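Long-range contacts in extracellular ligand-binding receptor (Rhodopseudomonas palustris, PDB 4EYQ), which probably serves as a periplasmic solute receptor that captures small aromatic acids, here caffeic acid or 4-hydroxyphenylpyruvic acid, between its two lobes: residues T13-G18 and M74-T79; P81-S86 and P101-P106; G139-S144 and I194-S199; G224-D229 and V241-G246. All coordinates share one frame; numbering follows the deposited sequence. Where two conformers were deposited one is given.

Contact 1. Residues T13-G18 and M74-T79. With ENO (3-(4-hydroxy-phenyl)pyruvic acid), chain B; DHC (caffeic acid), chain C.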
# COMPACT_ATOMS: atom_id res chain seq x y z
N THR A 13 -5.92 -10.86 6.75
CA THR A 13 -6.45 -9.88 7.70
C THR A 13 -6.38 -8.45 7.10
O THR A 13 -5.30 -7.96 6.71
CB THR A 13 -5.78 -10.03 9.09
OG1 THR A 13 -6.36 -9.12 10.01
CG2 THR A 13 -4.28 -9.81 9.03
N VAL A 14 -7.55 -7.83 6.96
CA VAL A 14 -7.65 -6.53 6.33
C VAL A 14 -8.57 -5.66 7.16
O VAL A 14 -9.26 -6.16 8.05
CB VAL A 14 -8.11 -6.60 4.84
CG1 VAL A 14 -6.97 -7.16 3.96
CG2 VAL A 14 -9.40 -7.39 4.68
N THR A 15 -8.55 -4.36 6.89
CA THR A 15 -9.31 -3.43 7.69
C THR A 15 -10.60 -3.05 6.96
O THR A 15 -10.57 -2.20 6.05
CB THR A 15 -8.48 -2.17 8.00
OG1 THR A 15 -7.20 -2.56 8.53
CG2 THR A 15 -9.21 -1.33 9.01
N THR A 16 -11.71 -3.67 7.36
CA THR A 16 -12.99 -3.40 6.71
C THR A 16 -13.96 -2.60 7.61
O THR A 16 -15.10 -2.29 7.20
CB THR A 16 -13.66 -4.69 6.15
OG1 THR A 16 -13.82 -5.63 7.21
CG2 THR A 16 -12.78 -5.33 5.06
N THR A 17 -13.52 -2.25 8.82
CA THR A 17 -14.30 -1.33 9.69
C THR A 17 -13.34 -0.30 10.30
O THR A 17 -12.13 -0.52 10.33
CB THR A 17 -15.06 -2.07 10.82
OG1 THR A 17 -14.11 -2.74 11.65
CG2 THR A 17 -16.05 -3.11 10.28
N GLY A 18 -13.87 0.84 10.76
CA GLY A 18 -13.05 1.87 11.42
C GLY A 18 -12.46 2.88 10.44
O GLY A 18 -12.81 2.86 9.26
N MSE A 74 -1.61 -12.83 4.58
CA MSE A 74 -1.60 -11.55 3.85
C MSE A 74 -2.21 -10.48 4.73
O MSE A 74 -3.14 -10.76 5.50
CB MSE A 74 -2.47 -11.63 2.58
CG MSE A 74 -1.96 -12.59 1.56
SE MSE A 74 -3.13 -12.45 0.00
CE MSE A 74 -2.11 -13.70 -1.08
N GLY A 75 -1.76 -9.24 4.60
CA GLY A 75 -2.37 -8.12 5.38
C GLY A 75 -1.28 -7.29 6.04
O GLY A 75 -0.11 -7.54 5.79
N SER A 76 -1.63 -6.27 6.81
CA SER A 76 -3.01 -5.75 6.96
C SER A 76 -3.14 -4.59 5.95
O SER A 76 -2.38 -4.56 4.93
CB SER A 76 -3.19 -5.26 8.41
OG SER A 76 -4.49 -4.75 8.68
N SER A 77 -4.05 -3.65 6.21
CA SER A 77 -4.35 -2.56 5.28
C SER A 77 -3.60 -1.28 5.58
O SER A 77 -3.46 -0.40 4.70
CB SER A 77 -5.84 -2.27 5.26
OG SER A 77 -6.50 -3.41 4.81
N VAL A 78 -3.14 -1.17 6.82
CA VAL A 78 -2.39 -0.01 7.24
C VAL A 78 -1.17 -0.46 8.01
O VAL A 78 -1.07 -1.61 8.41
CB VAL A 78 -3.27 1.01 8.03
CG1 VAL A 78 -4.27 1.69 7.07
CG2 VAL A 78 -3.98 0.35 9.21
N THR A 79 -0.22 0.45 8.20
CA THR A 79 1.11 0.07 8.70
C THR A 79 1.13 -0.55 10.12
O THR A 79 1.74 -1.60 10.31
CB THR A 79 2.10 1.24 8.55
OG1 THR A 79 2.16 1.63 7.17
CG2 THR A 79 3.47 0.86 9.06
O4 ENO B . 0.22 2.02 5.20
C9 ENO B . -1.80 1.48 2.23
C8 ENO B . -1.43 1.06 0.97
C7 ENO B . -0.47 1.76 0.25
C6 ENO B . 0.16 2.88 0.78
C5 ENO B . -0.23 3.31 2.06
C4 ENO B . -1.20 2.61 2.78
O3 ENO B . -0.13 1.30 -0.98
C3 ENO B . -1.64 3.08 4.16
C2 ENO B . -0.73 2.78 5.32
C1 ENO B . -1.03 3.40 6.61
O2 ENO B . -0.26 3.22 7.57
O1 ENO B . -2.05 4.13 6.73
C1 DHC C . -1.00 3.69 6.55
O1 DHC C . -2.01 4.41 6.73
C2 DHC C . -0.51 3.40 5.18
C3 DHC C . -1.37 3.10 4.23
C1' DHC C . -0.93 2.80 2.84
C2' DHC C . -1.53 1.72 2.22
C3' DHC C . -1.17 1.39 0.93
C4' DHC C . -0.14 2.20 0.22
C5' DHC C . 0.46 3.27 0.88
C6' DHC C . 0.06 3.56 2.18
O4' DHC C . 0.22 1.88 -1.05
O3' DHC C . -1.78 0.33 0.34
O2 DHC C . -0.37 3.21 7.52
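T13-T15 and M74-V78 run side by side in directions 26° apart, tied by a nearly straight backbone bond from T13 N to M74 O (3.0 Å). This bond is followed by CA-H...O contacts: T13 O faces S76 CA at 3.2 Å, where the cis peptide before S76 turns the chain. G75 suits this spot because a CB would collide with T13 O. S77 then takes over with its side chain. Its OG, turned anti to the carbonyl carbon (chi1 -63°), reaches back to accept the N-H of T15 at 3.1 Å and 167°, and lies 3.6 Å from V14 CB. The same hydroxyl is hydrogen-bonded to E27, which fixes its rotation. Were S77 an alanine, the T15 amide and the E27 carboxylate would probably each lose a partner, leaving the backbone at T15 less firmly held. The hydroxyls of T13, T15 and S76 all bond D50, so a small polar cluster holds the two segments together alongside the backbone bond. V78 is the N-cap of helix 79-92, and T79 N, in its first turn, gives a straight bond of 2.8 Å to carboxylate oxygen O2 of caffeic acid; hydroxyphenylpyruvic acid occupies the same place. Small hydroxyl residues thus hold a loop that leads into the helix whose T79 N meets the ligand carboxylate, and the dipole of that helix would be expected to favour the negative charge.

Contact 2. Residues P81-S86 and P101-P106; sequences PTVAVS and PLPVTP. With ENO (3-(4-hydroxy-phenyl)pyruvic acid), chain B; DHC (caffeic acid), chain C.
L102 drives its branched end against one side of helix 79-92, and the tight part of the contact is built round its CD1. That methyl sits 3.8 Å from S86 CB and 3.9 Å from V83 CA, touching residues a helical turn apart. CD2 goes the other way, to the methyl CG2 of T82 at 4.1 Å. With CG set between the backbone N and the carbonyl carbon (chi1 82°), the fork is aimed at the helix; leucine suits the place because a forked side chain can send one methyl to S86 and V83 and the other to T82. T82 and S86 can offer carbon here because their hydroxyls are engaged by S76 and S112. The looser side lies at V83 and P103, both partly exposed, where V83 CG2 meets P103 CD at 4.1 Å and the two side chains cross at about a right angle. P101 points away from the helix and lines the ligand site: its CG lies 3.6 Å from C5' of caffeic acid. Replacing it with a glycine would probably open a gap beside the ligand ring and make the backbone leading to L102 more flexible. R108 of helix 106-109 packs on V83, S86 and L102, strand 96-98 backs T82 and S86 through A98 and H96, and A57 of helix 54-66 lies against P81 and V85.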
# COMPACT_ATOMS: atom_id res chain seq x y z
N PRO A 81 -1.03 -2.38 12.15
CA PRO A 81 -1.34 -3.81 12.18
C PRO A 81 -0.47 -4.69 11.26
O PRO A 81 -0.30 -5.88 11.54
CB PRO A 81 -2.79 -3.87 11.68
CG PRO A 81 -3.01 -2.60 10.94
CD PRO A 81 -2.19 -1.59 11.70
N THR A 82 0.05 -4.11 10.16
CA THR A 82 0.95 -4.87 9.27
C THR A 82 2.27 -5.22 9.99
O THR A 82 2.77 -6.35 9.88
CB THR A 82 1.17 -4.11 7.95
OG1 THR A 82 -0.11 -3.95 7.31
CG2 THR A 82 2.09 -4.86 6.99
N VAL A 83 2.82 -4.28 10.74
CA VAL A 83 3.98 -4.61 11.59
C VAL A 83 3.64 -5.80 12.48
O VAL A 83 4.45 -6.73 12.64
CB VAL A 83 4.42 -3.43 12.46
CG1 VAL A 83 5.52 -3.85 13.43
CG2 VAL A 83 4.94 -2.31 11.55
N ALA A 84 2.44 -5.79 13.04
CA ALA A 84 2.07 -6.84 13.97
C ALA A 84 1.98 -8.20 13.24
O ALA A 84 2.47 -9.21 13.74
CB ALA A 84 0.77 -6.50 14.70
N VAL A 85 1.40 -8.21 12.04
CA VAL A 85 1.25 -9.47 11.30
C VAL A 85 2.65 -10.02 10.90
O VAL A 85 2.92 -11.22 11.02
CB VAL A 85 0.39 -9.27 10.04
CG1 VAL A 85 0.35 -10.55 9.19
CG2 VAL A 85 -1.01 -8.79 10.40
N SER A 86 3.51 -9.14 10.41
CA SER A 86 4.86 -9.52 10.01
C SER A 86 5.61 -10.10 11.23
O SER A 86 6.33 -11.09 11.09
CB SER A 86 5.62 -8.31 9.46
OG SER A 86 6.96 -8.68 9.11
N PRO A 101 2.65 -0.53 3.53
CA PRO A 101 4.10 -0.37 3.71
C PRO A 101 4.52 -0.76 5.13
O PRO A 101 3.70 -0.71 6.05
CB PRO A 101 4.32 1.15 3.49
CG PRO A 101 3.11 1.60 2.74
CD PRO A 101 1.99 0.74 3.21
N LEU A 102 5.75 -1.20 5.32
CA LEU A 102 6.26 -1.28 6.69
C LEU A 102 7.76 -1.21 6.76
O LEU A 102 8.43 -1.53 5.78
CB LEU A 102 5.76 -2.53 7.40
CG LEU A 102 6.48 -3.86 7.16
CD1 LEU A 102 6.14 -4.76 8.35
CD2 LEU A 102 6.00 -4.40 5.86
N PRO A 103 8.29 -0.82 7.92
CA PRO A 103 9.73 -0.91 8.11
C PRO A 103 10.15 -2.39 8.16
O PRO A 103 9.85 -3.08 9.14
CB PRO A 103 9.96 -0.23 9.46
CG PRO A 103 8.64 -0.17 10.14
CD PRO A 103 7.58 -0.32 9.10
N VAL A 104 10.82 -2.87 7.11
CA VAL A 104 11.31 -4.24 7.08
C VAL A 104 12.68 -4.24 7.73
O VAL A 104 13.66 -3.92 7.10
CB VAL A 104 11.40 -4.78 5.64
CG1 VAL A 104 11.91 -6.23 5.64
CG2 VAL A 104 10.02 -4.70 4.98
N THR A 105 12.74 -4.57 9.02
CA THR A 105 14.00 -4.72 9.74
C THR A 105 14.54 -6.15 9.53
O THR A 105 13.81 -7.00 9.01
CB THR A 105 13.70 -4.51 11.22
OG1 THR A 105 12.57 -5.32 11.56
CG2 THR A 105 13.31 -3.06 11.51
N PRO A 106 15.81 -6.44 9.94
CA PRO A 106 16.33 -7.82 9.87
C PRO A 106 15.39 -8.88 10.47
O PRO A 106 15.33 -9.99 9.93
CB PRO A 106 17.62 -7.76 10.69
CG PRO A 106 18.09 -6.35 10.56
CD PRO A 106 16.86 -5.49 10.33
O4 ENO B . 0.22 2.02 5.20
C9 ENO B . -1.80 1.48 2.23
C8 ENO B . -1.43 1.06 0.97
C7 ENO B . -0.47 1.76 0.25
C6 ENO B . 0.16 2.88 0.78
C5 ENO B . -0.23 3.31 2.06
C4 ENO B . -1.20 2.61 2.78
O3 ENO B . -0.13 1.30 -0.98
C3 ENO B . -1.64 3.08 4.16
C2 ENO B . -0.73 2.78 5.32
C1 ENO B . -1.03 3.40 6.61
O2 ENO B . -0.26 3.22 7.57
O1 ENO B . -2.05 4.13 6.73
C1 DHC C . -1.00 3.69 6.55
O1 DHC C . -2.01 4.41 6.73
C2 DHC C . -0.51 3.40 5.18
C3 DHC C . -1.37 3.10 4.23
C1' DHC C . -0.93 2.80 2.84
C2' DHC C . -1.53 1.72 2.22
C3' DHC C . -1.17 1.39 0.93
C4' DHC C . -0.14 2.20 0.22
C5' DHC C . 0.46 3.27 0.88
C6' DHC C . 0.06 3.56 2.18
O4' DHC C . 0.22 1.88 -1.05
O3' DHC C . -1.78 0.33 0.34
O2 DHC C . -0.37 3.21 7.52

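Contact 3. Residues G139-S144 and I194-S199. With DHC (caffeic acid), chain C; ENO (3-(4-hydroxy-phenyl)pyruvic acid), chain B.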
# COMPACT_ATOMS: atom_id res chain seq x y z
N GLY A 139 6.24 22.26 4.56
CA GLY A 139 5.65 21.86 5.83
C GLY A 139 5.13 20.41 5.76
O GLY A 139 4.71 19.90 4.70
N TYR A 140 5.13 19.74 6.91
CA TYR A 140 4.64 18.35 6.96
C TYR A 140 3.53 18.15 7.97
O TYR A 140 3.59 18.66 9.08
CB TYR A 140 5.79 17.39 7.29
CG TYR A 140 5.39 15.92 7.38
CD1 TYR A 140 5.10 15.18 6.22
CD2 TYR A 140 5.33 15.28 8.63
CE1 TYR A 140 4.74 13.84 6.30
CE2 TYR A 140 5.00 13.93 8.72
CZ TYR A 140 4.70 13.21 7.56
OH TYR A 140 4.36 11.87 7.65
N ILE A 141 2.52 17.38 7.60
CA ILE A 141 1.51 16.95 8.58
C ILE A 141 1.20 15.46 8.32
O ILE A 141 0.76 15.08 7.22
CB ILE A 141 0.24 17.86 8.60
CG1 ILE A 141 -0.77 17.29 9.61
CG2 ILE A 141 -0.40 17.98 7.20
CD1 ILE A 141 -2.00 18.16 9.87
N GLY A 142 1.51 14.60 9.30
CA GLY A 142 1.28 13.14 9.13
C GLY A 142 0.87 12.46 10.41
O GLY A 142 0.86 13.11 11.46
N TYR A 143 0.54 11.15 10.34
CA TYR A 143 0.17 10.35 11.52
C TYR A 143 1.30 10.35 12.56
O TYR A 143 2.48 10.37 12.22
CB TYR A 143 -0.14 8.89 11.13
CG TYR A 143 -1.33 8.68 10.18
CD1 TYR A 143 -2.50 9.44 10.29
CD2 TYR A 143 -1.29 7.70 9.19
CE1 TYR A 143 -3.58 9.24 9.45
CE2 TYR A 143 -2.38 7.48 8.32
CZ TYR A 143 -3.52 8.25 8.46
OH TYR A 143 -4.60 8.05 7.62
N SER A 144 0.95 10.35 13.84
CA SER A 144 1.94 10.11 14.90
C SER A 144 2.17 8.61 15.11
O SER A 144 2.05 8.10 16.24
CB SER A 144 1.49 10.76 16.19
OG SER A 144 0.12 10.46 16.41
N ILE A 194 2.99 21.91 1.22
CA ILE A 194 2.76 20.97 2.36
C ILE A 194 2.67 19.52 1.83
O ILE A 194 1.97 19.23 0.83
CB ILE A 194 1.53 21.37 3.21
CG1 ILE A 194 1.82 22.69 3.96
CG2 ILE A 194 1.09 20.25 4.18
CD1 ILE A 194 0.60 23.40 4.47
N LEU A 195 3.43 18.64 2.49
CA LEU A 195 3.28 17.20 2.33
C LEU A 195 2.42 16.60 3.45
O LEU A 195 2.69 16.82 4.64
CB LEU A 195 4.66 16.51 2.31
CG LEU A 195 4.66 14.98 2.26
CD1 LEU A 195 4.08 14.45 0.94
CD2 LEU A 195 6.05 14.40 2.56
N VAL A 196 1.38 15.86 3.07
CA VAL A 196 0.50 15.16 4.02
C VAL A 196 0.90 13.68 4.06
O VAL A 196 0.92 13.03 3.02
CB VAL A 196 -0.99 15.29 3.57
CG1 VAL A 196 -1.90 14.48 4.49
CG2 VAL A 196 -1.41 16.75 3.53
N GLY A 197 1.26 13.16 5.23
CA GLY A 197 1.55 11.70 5.40
C GLY A 197 0.38 10.95 6.06
O GLY A 197 0.35 10.75 7.29
N ALA A 198 -0.60 10.53 5.25
CA ALA A 198 -1.79 9.88 5.80
C ALA A 198 -2.36 9.00 4.72
O ALA A 198 -1.66 8.72 3.74
CB ALA A 198 -2.80 10.93 6.26
N SER A 199 -3.59 8.51 4.89
CA SER A 199 -4.15 7.57 3.92
C SER A 199 -5.67 7.61 3.96
O SER A 199 -6.25 8.14 4.91
CB SER A 199 -3.67 6.14 4.22
OG SER A 199 -3.84 5.83 5.60
C1 DHC C . -1.00 3.69 6.55
O1 DHC C . -2.01 4.41 6.73
C2 DHC C . -0.51 3.40 5.18
C3 DHC C . -1.37 3.10 4.23
C1' DHC C . -0.93 2.80 2.84
C2' DHC C . -1.53 1.72 2.22
C3' DHC C . -1.17 1.39 0.93
C4' DHC C . -0.14 2.20 0.22
C5' DHC C . 0.46 3.27 0.88
C6' DHC C . 0.06 3.56 2.18
O4' DHC C . 0.22 1.88 -1.05
O3' DHC C . -1.78 0.33 0.34
O2 DHC C . -0.37 3.21 7.52
O4 ENO B . 0.22 2.02 5.20
C9 ENO B . -1.80 1.48 2.23
C8 ENO B . -1.43 1.06 0.97
C7 ENO B . -0.47 1.76 0.25
C6 ENO B . 0.16 2.88 0.78
C5 ENO B . -0.23 3.31 2.06
C4 ENO B . -1.20 2.61 2.78
O3 ENO B . -0.13 1.30 -0.98
C3 ENO B . -1.64 3.08 4.16
C2 ENO B . -0.73 2.78 5.32
C1 ENO B . -1.03 3.40 6.61
O2 ENO B . -0.26 3.22 7.57
O1 ENO B . -2.05 4.13 6.73
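Strands 137-143 and 193-197 are parallel neighbours in the central sheet of the second lobe, G139 pairing with I194 and G142 with G197. The ladder alternates direction: L195 N donates to G139 O, I141 N to L195 O, G197 N to I141 O and Y143 N to G197 O. On the face that carries I141, I194 and V196, the CG2 methyls of I141 and V196 meet at 4.0 Å; beta-branched residues fit extended strands, and against helix 204-212 I141 and V196 pack on P206 and I194 on L210. On the other face the Y140 ring lies along both strands: CD1 is 3.9 Å from L195 CD2, G142 N lies over one face of the ring, and the Y140 OH is 3.6 Å from G197 CA. Glycine suits both places, since a CB on either would clash with Y140 OH. The sheet belongs to the periplasmic binding protein fold, in which ligand-binding loops leave the C-terminal ends of the strands. Y143 and S199 stand at those ends. The Y143 ring, with CG anti to the carbonyl carbon (chi1 -63°), lays one face over A198, whose CA is 3.8 Å from the ring centroid in a CH-pi contact; A198 CB adds a contact of 3.5 Å to Y143 CZ. A small side chain lets the backbone at A198 approach the ring face. Y143 OH accepts the S199 amide at 2.9 Å, though the bond is bent to 138° at the hydrogen. S199 OG, at the edge of the tyrosine ring and near its plane, lies 2.6 Å from carboxylate oxygen O1 of caffeic acid; R174 also hydrogen-bonds the ligand.

Contact 4. Residues G224-D229 and V241-G246; sequences GAASMD and VLMASG. With DHC (caffeic acid), chain C; ENO (3-(4-hydroxy-phenyl)pyruvic acid), chain B.
The selenomethionine M243 reaches from strand 242-245 to the loop at A225 and A226, and its side chain carries most of the contact. CB and CG lead the chain outward in extended form, CG anti to the backbone N (chi1 -173°), without themselves closing on the loop. The selenium is the first atom to touch: SE lies 3.6 Å from A226 CA and 3.7 Å from A225 C, so it rests on backbone, with A226 CB beside it at 3.9 Å. A bend at the last torsion (chi3 -66°) then turns CE onto A225, 3.7 Å from its CB and 3.8 Å from its O. A long unbranched side chain suits this span, and the two alanines are small enough for it to lie directly on the main chain. The contact joins parts of one beta-alpha-beta unit, strand 218-221, helix 228-234 and strand 242-245, and packs the loop before the helix against the strand after it. A226 is the centre of an inverse gamma turn, and S227 next to it is the N-cap, its OG accepting D229 N. Further along the strand, S245 CB meets A226 CB at 3.9 Å, while S245 OG bends away to G246 O at 2.8 Å. At the ligand-facing start of the segment, G224 CA comes within 3.4 Å of C6' of caffeic acid, where a CB would crowd the ring. Q282, which binds the ligand, is also hydrogen-bonded to the backbone of A226 and G246.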
# COMPACT_ATOMS: atom_id res chain seq x y z
N GLY A 224 -0.91 6.25 -0.07
CA GLY A 224 -2.02 5.90 0.83
C GLY A 224 -3.37 6.58 0.54
O GLY A 224 -4.42 6.07 0.96
N ALA A 225 -3.35 7.71 -0.18
CA ALA A 225 -4.55 8.47 -0.52
C ALA A 225 -5.18 8.10 -1.88
O ALA A 225 -6.22 8.65 -2.25
CB ALA A 225 -4.22 9.95 -0.49
N ALA A 226 -4.58 7.17 -2.62
CA ALA A 226 -4.98 6.94 -4.03
C ALA A 226 -6.21 6.06 -4.24
O ALA A 226 -6.10 4.91 -4.64
CB ALA A 226 -3.80 6.42 -4.87
N SER A 227 -7.40 6.60 -3.97
CA SER A 227 -8.64 5.96 -4.38
C SER A 227 -9.69 7.06 -4.50
O SER A 227 -9.43 8.21 -4.11
CB SER A 227 -9.09 4.93 -3.35
OG SER A 227 -9.66 5.55 -2.22
N MSE A 228 -10.87 6.70 -4.99
CA MSE A 228 -11.98 7.64 -5.17
C MSE A 228 -12.45 8.25 -3.85
O MSE A 228 -13.02 9.34 -3.85
CB MSE A 228 -13.16 6.93 -5.85
CG MSE A 228 -14.28 7.82 -6.32
SE MSE A 228 -15.44 6.79 -7.53
CE MSE A 228 -15.79 5.27 -6.35
N ASP A 229 -12.22 7.57 -2.73
CA ASP A 229 -12.69 8.05 -1.42
C ASP A 229 -12.05 9.37 -1.02
O ASP A 229 -12.74 10.25 -0.46
CB ASP A 229 -12.56 6.99 -0.31
CG ASP A 229 -13.64 5.91 -0.42
OD1 ASP A 229 -14.83 6.22 -0.63
OD2 ASP A 229 -13.30 4.73 -0.32
N VAL A 241 -4.23 18.91 -6.28
CA VAL A 241 -3.35 18.13 -5.37
C VAL A 241 -2.34 17.36 -6.21
O VAL A 241 -2.64 16.99 -7.36
CB VAL A 241 -4.13 17.17 -4.44
CG1 VAL A 241 -4.65 15.95 -5.19
CG2 VAL A 241 -3.26 16.70 -3.26
N LEU A 242 -1.13 17.16 -5.69
CA LEU A 242 -0.19 16.24 -6.37
C LEU A 242 -0.13 14.97 -5.56
O LEU A 242 -0.01 15.00 -4.33
CB LEU A 242 1.23 16.80 -6.52
CG LEU A 242 1.44 17.98 -7.48
CD1 LEU A 242 0.80 17.77 -8.85
CD2 LEU A 242 0.94 19.29 -6.85
N MSE A 243 -0.20 13.83 -6.23
CA MSE A 243 -0.25 12.55 -5.46
C MSE A 243 0.54 11.43 -6.10
O MSE A 243 0.27 11.10 -7.26
CB MSE A 243 -1.72 12.12 -5.29
CG MSE A 243 -1.90 10.91 -4.37
SE MSE A 243 -3.76 10.25 -4.48
CE MSE A 243 -4.62 11.75 -3.71
N ALA A 244 1.48 10.83 -5.35
CA ALA A 244 2.17 9.59 -5.78
C ALA A 244 1.18 8.41 -5.85
O ALA A 244 0.26 8.31 -5.01
CB ALA A 244 3.36 9.24 -4.84
N SER A 245 1.34 7.54 -6.83
CA SER A 245 0.46 6.39 -6.94
C SER A 245 1.11 5.28 -7.79
O SER A 245 2.07 5.55 -8.52
CB SER A 245 -0.91 6.84 -7.47
OG SER A 245 -1.35 6.09 -8.56
N GLY A 246 0.63 4.04 -7.65
CA GLY A 246 1.04 2.95 -8.52
C GLY A 246 0.39 3.09 -9.88
O GLY A 246 -0.60 3.85 -10.05
C1 DHC C . -1.00 3.69 6.55
O1 DHC C . -2.01 4.41 6.73
C2 DHC C . -0.51 3.40 5.18
C3 DHC C . -1.37 3.10 4.23
C1' DHC C . -0.93 2.80 2.84
C2' DHC C . -1.53 1.72 2.22
C3' DHC C . -1.17 1.39 0.93
C4' DHC C . -0.14 2.20 0.22
C5' DHC C . 0.46 3.27 0.88
C6' DHC C . 0.06 3.56 2.18
O4' DHC C . 0.22 1.88 -1.05
O3' DHC C . -1.78 0.33 0.34
O2 DHC C . -0.37 3.21 7.52
O4 ENO B . 0.22 2.02 5.20
C9 ENO B . -1.80 1.48 2.23
C8 ENO B . -1.43 1.06 0.97
C7 ENO B . -0.47 1.76 0.25
C6 ENO B . 0.16 2.88 0.78
C5 ENO B . -0.23 3.31 2.06
C4 ENO B . -1.20 2.61 2.78
O3 ENO B . -0.13 1.30 -0.98
C3 ENO B . -1.64 3.08 4.16
C2 ENO B . -0.73 2.78 5.32
C1 ENO B . -1.03 3.40 6.61
O2 ENO B . -0.26 3.22 7.57
O1 ENO B . -2.05 4.13 6.73

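In the fold
All four contacts are largely buried, and each touches the bound aromatic acid; only contact 2 has a partly exposed margin. Contacts 1 and 2 belong to one lobe and meet where T82 OG1 lies 2.8 Å from S76 N, probably hydrogen-bonded. Contacts 3 and 4 share the sheet of the other lobe and pack through S199 and G224. Chemistry follows position: contact 3 is regular strand pairing that ends in a pocket loop, contact 1 supplements a single backbone bond with hydroxyl groups round D50, and contacts 2 and 4 have no hydrogen bond across them, seating one apolar side chain, L102 or M243, on a helix or loop.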